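PDB 4O5P: DUF2235 domain-containing protein from Pseudomonas aeruginosa, which probably hydrolyses membrane phospholipids as a type VI secretion effector, with a catalytic domain of the alpha/beta-hydrolase clan. Local coordinates for residues K63-T68 with L227-Y232; S273-G278 with F327-V332. One frame throughout, in Å; residues are numbered along the deposited sequence.

Contact 1: K63-T68 with L227-Y232; sequences KAIHIT and LAMRLY
Strands 63-68 and 227-232 run side by side in the same direction, from Ala-64 beside Ala-228 to Thr-68 beside Tyr-232, as two parallel neighbours in the central sheet of an alpha/beta-hydrolase domain. Their short axes approach to 4.7 Å, with directions 20° apart. Five backbone hydrogen bonds zip them together. Ile-65 and Ile-67 each use both N and O, giving N-H to Ala-228 O and Arg-230 O and receiving Arg-230 N and Tyr-232 N; the bond from Tyr-232 N to Ile-67 O is 2.8 Å. Lys-63 O takes the N-H of Leu-227 in a longer bond of 3.2 Å. CA-H groups of Met-229 and Leu-231 add weaker contacts to the same two isoleucine carbonyls.

Apolar side chains gather on the face carrying Ile-65, Ile-67, selenomethionine Met-229 and Leu-231. Ile-67 sits in the middle: its CD1 meets the methyl CE of Met-229 at 3.6 Å, while Leu-231 lies alongside and sets CD2 against Ile-67 CB, also at 3.6 Å. A bend at the last torsion of Met-229 (chi3 38°) turns CE toward Ile-67. Helix 139-162 covers this face through Leu-153, Leu-157 and Thr-160.

Polar groups occupy the other face. Arg-230 bends at chi2 and carries its guanidinium away from strand 63-68, to a salt bridge with Asp-37 and a hydrogen bond with Ser-273. The His-66 and Tyr-232 rings meet rim to rim, planes 24° apart, neither covering the other. Tyr-232 lays its ring edge past the Ile-67 carbonyl, and its OH reaches the rim of the imidazole, where it shares a 2.8 Å hydrogen bond with His-66 ND1.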
loop_
_atom_site.group_PDB
_atom_site.type_symbol
_atom_site.label_atom_id
_atom_site.label_comp_id
_atom_site.label_asym_id
_atom_site.label_seq_id
_atom_site.Cartn_x
_atom_site.Cartn_y
_atom_site.Cartn_z
ATOM N N LYS A 63 1.075 20.230 -28.589
ATOM C CA LYS A 63 1.690 19.636 -27.399
ATOM C C LYS A 63 0.864 18.483 -26.837
ATOM O O LYS A 63 -0.365 18.522 -26.852
ATOM C CB LYS A 63 1.928 20.696 -26.314
ATOM C CG LYS A 63 0.661 21.329 -25.753
ATOM C CD LYS A 63 0.965 22.429 -24.737
ATOM C CE LYS A 63 -0.329 22.925 -24.089
ATOM N NZ LYS A 63 -0.182 24.211 -23.356
ATOM N N ALA A 64 1.538 17.445 -26.349
ATOM C CA ALA A 64 0.840 16.434 -25.566
ATOM C C ALA A 64 0.804 16.919 -24.128
ATOM O O ALA A 64 1.592 17.790 -23.736
ATOM C CB ALA A 64 1.531 15.099 -25.667
ATOM N N ILE A 65 -0.126 16.388 -23.346
ATOM C CA ILE A 65 -0.145 16.694 -21.922
ATOM C C ILE A 65 0.466 15.507 -21.192
ATOM O O ILE A 65 -0.026 14.383 -21.314
ATOM C CB ILE A 65 -1.579 16.975 -21.420
ATOM C CG1 ILE A 65 -2.230 18.023 -22.323
ATOM C CG2 ILE A 65 -1.570 17.448 -19.957
ATOM C CD1 ILE A 65 -3.620 18.379 -21.927
ATOM N N HIS A 66 1.555 15.751 -20.467
ATOM C CA HIS A 66 2.263 14.668 -19.790
ATOM C C HIS A 66 2.035 14.831 -18.298
ATOM O O HIS A 66 2.303 15.899 -17.737
ATOM C CB HIS A 66 3.765 14.698 -20.115
ATOM C CG HIS A 66 4.096 14.373 -21.544
ATOM N ND1 HIS A 66 4.336 13.085 -21.983
ATOM C CD2 HIS A 66 4.263 15.174 -22.624
ATOM C CE1 HIS A 66 4.622 13.106 -23.272
ATOM N NE2 HIS A 66 4.592 14.362 -23.684
ATOM N N ILE A 67 1.519 13.779 -17.659
ATOM C CA ILE A 67 1.089 13.885 -16.269
ATOM C C ILE A 67 1.687 12.785 -15.406
ATOM O O ILE A 67 1.470 11.605 -15.662
ATOM C CB ILE A 67 -0.432 13.768 -16.143
ATOM C CG1 ILE A 67 -1.144 14.838 -16.981
ATOM C CG2 ILE A 67 -0.858 13.846 -14.680
ATOM C CD1 ILE A 67 -2.615 14.527 -17.232
ATOM N N THR A 68 2.425 13.179 -14.375
ATOM C CA THR A 68 2.881 12.235 -13.354
ATOM C C THR A 68 1.978 12.313 -12.115
ATOM O O THR A 68 1.696 13.414 -11.617
ATOM C CB THR A 68 4.329 12.531 -12.942
ATOM O OG1 THR A 68 5.181 12.505 -14.097
ATOM C CG2 THR A 68 4.819 11.503 -11.933
ATOM N N LEU A 227 -2.978 17.352 -28.215
ATOM C CA LEU A 227 -2.916 16.083 -28.928
ATOM C C LEU A 227 -3.343 14.855 -28.138
ATOM O O LEU A 227 -4.073 14.003 -28.655
ATOM C CB LEU A 227 -1.504 15.853 -29.453
ATOM C CG LEU A 227 -1.076 16.758 -30.600
ATOM C CD1 LEU A 227 0.346 16.450 -31.002
ATOM C CD2 LEU A 227 -2.024 16.569 -31.773
ATOM N N ALA A 228 -2.851 14.729 -26.908
ATOM C CA ALA A 228 -3.085 13.507 -26.145
ATOM C C ALA A 228 -2.800 13.708 -24.679
ATOM O O ALA A 228 -2.299 14.760 -24.257
ATOM C CB ALA A 228 -2.217 12.349 -26.677
HETATM N N MSE A 229 -3.110 12.667 -23.917
HETATM C CA MSE A 229 -2.800 12.629 -22.509
HETATM C C MSE A 229 -2.048 11.360 -22.191
HETATM O O MSE A 229 -2.534 10.265 -22.443
HETATM C CB MSE A 229 -4.075 12.713 -21.693
HETATM C CG MSE A 229 -4.614 14.111 -21.754
HETATM SE SE MSE A 229 -6.058 14.537 -20.629
HETATM C CE MSE A 229 -5.612 13.538 -18.972
ATOM N N ARG A 230 -0.857 11.536 -21.627
ATOM C CA ARG A 230 0.070 10.445 -21.387
ATOM C C ARG A 230 0.414 10.440 -19.907
ATOM O O ARG A 230 0.870 11.458 -19.374
ATOM C CB ARG A 230 1.325 10.662 -22.224
ATOM C CG ARG A 230 1.039 10.881 -23.704
ATOM C CD ARG A 230 0.390 9.661 -24.299
ATOM N NE ARG A 230 0.044 9.817 -25.714
ATOM C CZ ARG A 230 -0.791 9.006 -26.359
ATOM N NH1 ARG A 230 -1.357 7.984 -25.721
ATOM N NH2 ARG A 230 -1.058 9.206 -27.641
ATOM N N LEU A 231 0.186 9.302 -19.244
ATOM C CA LEU A 231 0.264 9.237 -17.780
ATOM C C LEU A 231 1.457 8.414 -17.290
ATOM O O LEU A 231 1.770 7.373 -17.848
ATOM C CB LEU A 231 -1.015 8.642 -17.183
ATOM C CG LEU A 231 -2.344 9.383 -17.365
ATOM C CD1 LEU A 231 -3.371 8.901 -16.381
ATOM C CD2 LEU A 231 -2.160 10.857 -17.221
ATOM N N TYR A 232 2.110 8.907 -16.245
ATOM C CA TYR A 232 3.194 8.213 -15.563
ATOM C C TYR A 232 2.763 8.173 -14.103
ATOM O O TYR A 232 2.529 9.221 -13.487
ATOM C CB TYR A 232 4.515 8.965 -15.768
ATOM C CG TYR A 232 4.670 9.375 -17.217
ATOM C CD1 TYR A 232 4.088 10.551 -17.687
ATOM C CD2 TYR A 232 5.338 8.564 -18.124
ATOM C CE1 TYR A 232 4.186 10.915 -19.009
ATOM C CE2 TYR A 232 5.438 8.927 -19.461
ATOM C CZ TYR A 232 4.866 10.103 -19.888
ATOM O OH TYR A 232 4.956 10.478 -21.210
#

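Contact 2: S273-G278 with F327-V332; sequences SIEFLG and FLKRCV
Ile-274 N and O bond to Phe-327 O and Lys-329 N, and Leu-277 N and O to Arg-330 O and Val-332 N, so two pairs of backbone hydrogen bonds flank a corner at Glu-275 while the chains keep one register and directions 13° apart. The bond from Lys-329 N to Ile-274 O is nearly straight. Strand 270-280, interrupted at Glu-275, and strand 331-336 are parallel neighbours in the core sheet of the Tle1-like catalytic domain (alpha/beta-hydrolase clan).

Around Ile-274 the contact is apolar. Its CG2 packs on Leu-328 CD1 at 3.6 Å, and its CD1 meets Phe-327 CE2 at 4.0 Å. Leu-328 CD1 also reaches Leu-277 CB, bridging the corner from one bonded pair to the next. Leu-277 then sets CD2 near Cys-331 SG.

At the corner, Glu-275 and Lys-329 lie side by side, with OE2 of Glu-275 beside the aliphatic Lys-329 CG at 3.6 Å. The ammonium runs on to a salt bridge with Glu-323, its NZ 5.1 Å from Glu-275 OE2. Phe-276 swings CG opposite its own backbone N (chi1 -175°), which brings its ring alongside Arg-330: CD1 touches Arg-330 CG at 3.6 Å, and the ring and guanidinium planes stand 54° apart. Val-332 CG2 meets the same ring at CE1, 3.8 Å away.

Helix 238-254 receives Ile-274 and Phe-327, whereas helix 403-416 packs on Phe-276 and Val-332 and supplies Glu-413 as a salt-bridge partner of Arg-330. Strand 225-236 borders strand 270-280, with Ile-233 against Leu-277 and Tyr-234 against Phe-276.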
loop_
_atom_site.group_PDB
_atom_site.type_symbol
_atom_site.label_atom_id
_atom_site.label_comp_id
_atom_site.label_asym_id
_atom_site.label_seq_id
_atom_site.Cartn_x
_atom_site.Cartn_y
_atom_site.Cartn_z
ATOM N N SER A 273 -3.344 7.349 -22.444
ATOM C CA SER A 273 -2.677 6.096 -22.119
ATOM C C SER A 273 -1.878 6.244 -20.834
ATOM O O SER A 273 -1.432 7.333 -20.505
ATOM C CB SER A 273 -1.741 5.724 -23.262
ATOM O OG SER A 273 -0.638 6.617 -23.307
ATOM N N ILE A 274 -1.712 5.144 -20.107
ATOM C CA ILE A 274 -0.724 5.089 -19.037
ATOM C C ILE A 274 0.584 4.575 -19.649
ATOM O O ILE A 274 0.736 3.388 -19.895
ATOM C CB ILE A 274 -1.186 4.191 -17.861
ATOM C CG1 ILE A 274 -2.380 4.832 -17.137
ATOM C CG2 ILE A 274 -0.029 3.960 -16.879
ATOM C CD1 ILE A 274 -3.010 3.958 -16.031
ATOM N N GLU A 275 1.506 5.487 -19.931
ATOM C CA GLU A 275 2.810 5.149 -20.507
ATOM C C GLU A 275 3.646 4.314 -19.535
ATOM O O GLU A 275 4.478 3.499 -19.966
ATOM C CB GLU A 275 3.575 6.430 -20.828
ATOM C CG GLU A 275 2.959 7.295 -21.922
ATOM C CD GLU A 275 2.850 6.557 -23.230
ATOM O OE1 GLU A 275 3.902 6.214 -23.807
ATOM O OE2 GLU A 275 1.705 6.287 -23.668
ATOM N N PHE A 276 3.433 4.520 -18.230
ATOM C CA PHE A 276 4.218 3.797 -17.221
ATOM C C PHE A 276 3.499 3.702 -15.867
ATOM O O PHE A 276 3.044 4.702 -15.321
ATOM C CB PHE A 276 5.588 4.464 -17.034
ATOM C CG PHE A 276 6.516 3.711 -16.099
ATOM C CD1 PHE A 276 7.325 2.680 -16.582
ATOM C CD2 PHE A 276 6.571 4.027 -14.745
ATOM C CE1 PHE A 276 8.180 1.977 -15.722
ATOM C CE2 PHE A 276 7.410 3.336 -13.880
ATOM C CZ PHE A 276 8.218 2.313 -14.367
ATOM N N LEU A 277 3.403 2.488 -15.336
ATOM C CA LEU A 277 2.829 2.266 -14.020
ATOM C C LEU A 277 3.920 1.615 -13.152
ATOM O O LEU A 277 4.327 0.472 -13.400
ATOM C CB LEU A 277 1.603 1.353 -14.143
ATOM C CG LEU A 277 0.792 0.976 -12.906
ATOM C CD1 LEU A 277 0.145 2.228 -12.291
ATOM C CD2 LEU A 277 -0.258 -0.050 -13.314
ATOM N N GLY A 278 4.438 2.361 -12.182
ATOM C CA GLY A 278 5.524 1.853 -11.350
ATOM C C GLY A 278 5.059 1.608 -9.927
ATOM O O GLY A 278 4.639 2.539 -9.241
ATOM N N PHE A 327 -4.108 0.537 -23.659
ATOM C CA PHE A 327 -4.311 1.442 -22.537
ATOM C C PHE A 327 -3.074 1.559 -21.623
ATOM O O PHE A 327 -2.705 2.663 -21.190
ATOM C CB PHE A 327 -5.545 1.014 -21.750
ATOM C CG PHE A 327 -5.862 1.912 -20.595
ATOM C CD1 PHE A 327 -6.319 3.202 -20.814
ATOM C CD2 PHE A 327 -5.693 1.466 -19.288
ATOM C CE1 PHE A 327 -6.612 4.036 -19.747
ATOM C CE2 PHE A 327 -5.975 2.301 -18.212
ATOM C CZ PHE A 327 -6.440 3.581 -18.439
ATOM N N LEU A 328 -2.419 0.429 -21.356
ATOM C CA LEU A 328 -1.249 0.403 -20.469
ATOM C C LEU A 328 -0.015 -0.044 -21.234
ATOM O O LEU A 328 0.018 -1.162 -21.754
ATOM C CB LEU A 328 -1.496 -0.544 -19.283
ATOM C CG LEU A 328 -0.313 -0.832 -18.356
ATOM C CD1 LEU A 328 0.070 0.443 -17.633
ATOM C CD2 LEU A 328 -0.669 -1.949 -17.334
ATOM N N LYS A 329 1.006 0.803 -21.297
ATOM C CA LYS A 329 2.203 0.500 -22.105
ATOM C C LYS A 329 3.300 -0.264 -21.358
ATOM O O LYS A 329 4.122 -0.933 -21.978
ATOM C CB LYS A 329 2.821 1.790 -22.649
ATOM C CG LYS A 329 1.874 2.726 -23.394
ATOM C CD LYS A 329 1.163 2.062 -24.551
ATOM C CE LYS A 329 0.126 3.055 -25.117
ATOM N NZ LYS A 329 -0.522 2.636 -26.413
ATOM N N ARG A 330 3.322 -0.155 -20.033
ATOM C CA ARG A 330 4.454 -0.649 -19.244
ATOM C C ARG A 330 4.137 -0.607 -17.746
ATOM O O ARG A 330 3.761 0.440 -17.213
ATOM C CB ARG A 330 5.697 0.205 -19.518
ATOM C CG ARG A 330 6.949 -0.195 -18.717
ATOM C CD ARG A 330 7.476 -1.566 -19.141
ATOM N NE ARG A 330 8.745 -1.887 -18.491
ATOM C CZ ARG A 330 9.246 -3.118 -18.416
ATOM N NH1 ARG A 330 8.569 -4.138 -18.924
ATOM N NH2 ARG A 330 10.406 -3.332 -17.820
ATOM N N CYS A 331 4.306 -1.742 -17.072
ATOM C CA CYS A 331 4.183 -1.780 -15.620
ATOM C C CYS A 331 5.351 -2.526 -14.982
ATOM O O CYS A 331 5.675 -3.650 -15.380
ATOM C CB CYS A 331 2.865 -2.422 -15.188
ATOM S SG CYS A 331 2.662 -2.536 -13.373
ATOM N N VAL A 332 5.991 -1.886 -14.005
ATOM C CA VAL A 332 7.077 -2.505 -13.255
ATOM C C VAL A 332 6.671 -2.607 -11.777
ATOM O O VAL A 332 6.330 -1.601 -11.170
ATOM C CB VAL A 332 8.359 -1.672 -13.351
ATOM C CG1 VAL A 332 9.404 -2.209 -12.372
ATOM C CG2 VAL A 332 8.904 -1.639 -14.813
#

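In the fold
Contact 1 and contact 2, their centres 12 Å apart, lie in one sheet, where strands 225-236 and 270-280 are immediate neighbours. The seam joining them includes a probable backbone hydrogen bond from Leu-231 N to Ser-273 O (2.8 Å) and a probable side-chain one between Arg-230 NH1 and Ser-273 OG (2.9 Å). Next to it, Tyr-232 CE2 packs on Glu-275 CB at 3.4 Å. Farther along, strand 225-236 leads into a putative nucleophile elbow, Gly-235, Ser-237 and Gly-239, near Gly-278 of contact 2. Asp-281, just beyond strand 270-280, and His-379 would complete a probable Ser-His-Asp triad, consistent with an alpha/beta-hydrolase active site.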